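FKBP-type peptidyl-prolyl cis-trans isomerase FkpA (PDB 1Q6H) catalyses cis-trans isomerisation of peptide bonds preceding proline, speeding protein folding in the periplasm, and also acts as a folding chaperone. Local coordinates at residues 191-196 / 213-218. Sequence-based numbering, arbitrary orientation.
Sequences KLVIPP and TLVFDV
Strands 189-194 and 214-223, antiparallel neighbours in the FKBP-fold beta-sheet joined by a connection without helix or strand, pair here: Leu192 faces Phe216 and Ile194 faces Leu214 as hydrogen-bonded pairs, while Lys191 with Asp217 and Val193 with Val215 are non-hydrogen-bonded. Four backbone bonds tie the strands, the straightest from Ile194 N to Leu214 O at 2.8 Å (176° at the hydrogen). Between them CA-H groups also approach carbonyls, as where Thr213 CA lies 3.2 Å from Ile194 O. Leu192, Ile194, Leu214 and Phe216 share one face of the sheet. There Ile194 CD1 meets the Phe216 ring obliquely, 3.6 Å from CD2; CG1 of the isoleucine stands opposite its own carbonyl carbon (chi1 -44°), with CD1 extended beyond it. Phe216 also meets the rings of Trp177, edge-to-face, and Phe156, so the isoleucine methyl adds to an aromatic cluster consistent with the proline-binding pocket, as in FKBP12. On the other face, the long helix 70-112 packs against Lys191 and Val193 through Phe110. The extended Lys191 chain, its CG turned away from the backbone N (chi1 173°), runs alongside Asp217, bringing CG 3.7 Å from OD1, and then passes Val215, where CE touches CG1 at 3.9 Å. Its NZ stays 5.1 Å from Asp217 OD1, too far for contact, so any attraction is probably weak and long-range. With an alanine here, Val215 CG1 would probably lose the contact with CE, and the Asp217 carboxylate a nearby positive charge. Beyond the paired strands, Thr213 directs its hydroxyl to Arg107 of helix 70-112 in a hydrogen bond, while the Pro196 ring approaches that oxygen with CD, 3.6 Å from OG1. The threonine methyl CG2 also touches Val193, reaching CG1 at 3.8 Å.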
loop_
_atom_site.group_PDB
_atom_site.type_symbol
_atom_site.label_atom_id
_atom_site.label_comp_id
_atom_site.label_asym_id
_atom_site.label_seq_id
_atom_site.Cartn_x
_atom_site.Cartn_y
_atom_site.Cartn_z
ATOM N N LYS A 191 22.919 27.553 26.395
ATOM C CA LYS A 191 22.560 26.166 26.321
ATOM C C LYS A 191 21.170 26.040 26.914
ATOM O O LYS A 191 20.870 26.549 28.024
ATOM C CB LYS A 191 23.579 25.321 27.050
ATOM C CG LYS A 191 23.238 23.856 27.182
ATOM C CD LYS A 191 24.416 23.123 27.862
ATOM C CE LYS A 191 24.070 21.696 28.259
ATOM N NZ LYS A 191 25.323 20.904 28.573
ATOM N N LEU A 192 20.292 25.394 26.170
ATOM C CA LEU A 192 18.917 25.204 26.627
ATOM C C LEU A 192 18.662 23.744 26.858
ATOM O O LEU A 192 18.994 22.909 26.004
ATOM C CB LEU A 192 17.919 25.733 25.591
ATOM C CG LEU A 192 18.058 27.189 25.183
ATOM C CD1 LEU A 192 17.130 27.510 24.044
ATOM C CD2 LEU A 192 17.788 28.103 26.305
ATOM N N VAL A 193 18.076 23.430 28.011
ATOM C CA VAL A 193 17.702 22.065 28.336
ATOM C C VAL A 193 16.216 22.115 28.508
ATOM O O VAL A 193 15.698 22.672 29.477
ATOM C CB VAL A 193 18.464 21.533 29.537
ATOM C CG1 VAL A 193 17.987 20.192 29.897
ATOM C CG2 VAL A 193 19.949 21.448 29.180
ATOM N N ILE A 194 15.524 21.646 27.482
ATOM C CA ILE A 194 14.088 21.893 27.378
ATOM C C ILE A 194 13.257 20.681 27.692
ATOM O O ILE A 194 13.404 19.626 27.030
ATOM C CB ILE A 194 13.753 22.377 25.966
ATOM C CG1 ILE A 194 14.758 23.422 25.486
ATOM C CG2 ILE A 194 12.343 22.867 25.904
ATOM C CD1 ILE A 194 14.462 24.009 24.096
ATOM N N PRO A 195 12.379 20.812 28.676
ATOM C CA PRO A 195 11.417 19.727 28.992
ATOM C C PRO A 195 10.448 19.490 27.819
ATOM O O PRO A 195 10.140 20.458 27.112
ATOM C CB PRO A 195 10.617 20.273 30.170
ATOM C CG PRO A 195 11.047 21.624 30.411
ATOM C CD PRO A 195 12.173 22.010 29.505
ATOM N N PRO A 196 9.961 18.251 27.639
ATOM C CA PRO A 196 9.035 17.916 26.558
ATOM C C PRO A 196 7.797 18.784 26.503
ATOM O O PRO A 196 7.305 19.099 25.407
ATOM C CB PRO A 196 8.624 16.467 26.841
ATOM C CG PRO A 196 9.323 16.023 28.076
ATOM C CD PRO A 196 10.256 17.101 28.515
ATOM N N THR A 213 13.401 15.261 26.570
ATOM C CA THR A 213 14.060 16.493 26.942
ATOM C C THR A 213 15.088 16.769 25.838
ATOM O O THR A 213 15.780 15.838 25.348
ATOM C CB THR A 213 14.710 16.339 28.306
ATOM O OG1 THR A 213 13.695 16.410 29.318
ATOM C CG2 THR A 213 15.638 17.510 28.620
ATOM N N LEU A 214 15.141 18.024 25.389
ATOM C CA LEU A 214 16.029 18.402 24.298
ATOM C C LEU A 214 17.175 19.279 24.792
ATOM O O LEU A 214 16.936 20.223 25.535
ATOM C CB LEU A 214 15.260 19.186 23.228
ATOM C CG LEU A 214 13.971 18.557 22.698
ATOM C CD1 LEU A 214 13.360 19.463 21.609
ATOM C CD2 LEU A 214 14.247 17.137 22.197
ATOM N N VAL A 215 18.391 19.006 24.316
ATOM C CA VAL A 215 19.547 19.820 24.634
ATOM C C VAL A 215 19.989 20.612 23.402
ATOM O O VAL A 215 20.391 20.016 22.398
ATOM C CB VAL A 215 20.722 18.962 25.072
ATOM C CG1 VAL A 215 21.846 19.845 25.627
ATOM C CG2 VAL A 215 20.271 17.938 26.138
ATOM N N PHE A 216 19.879 21.939 23.468
ATOM C CA PHE A 216 20.333 22.829 22.386
ATOM C C PHE A 216 21.511 23.726 22.804
ATOM O O PHE A 216 21.428 24.471 23.781
ATOM C CB PHE A 216 19.226 23.775 21.923
ATOM C CG PHE A 216 18.142 23.128 21.145
ATOM C CD1 PHE A 216 18.272 22.925 19.787
ATOM C CD2 PHE A 216 16.966 22.724 21.774
ATOM C CE1 PHE A 216 17.249 22.317 19.074
ATOM C CE2 PHE A 216 15.981 22.120 21.089
ATOM C CZ PHE A 216 16.093 21.928 19.730
ATOM N N ASP A 217 22.599 23.683 22.047
ATOM C CA ASP A 217 23.693 24.663 22.197
ATOM C C ASP A 217 23.435 25.708 21.134
ATOM O O ASP A 217 23.535 25.403 19.943
ATOM C CB ASP A 217 25.045 24.046 21.936
ATOM C CG ASP A 217 25.469 23.118 23.022
ATOM O OD1 ASP A 217 25.366 23.519 24.203
ATOM O OD2 ASP A 217 25.922 21.977 22.774
ATOM N N VAL A 218 23.103 26.924 21.548
ATOM C CA VAL A 218 22.684 27.971 20.621
ATOM C C VAL A 218 23.618 29.192 20.560
ATOM O O VAL A 218 24.163 29.611 21.579
ATOM C CB VAL A 218 21.323 28.452 21.011
ATOM C CG1 VAL A 218 20.727 29.354 19.943
ATOM C CG2 VAL A 218 20.406 27.255 21.243
#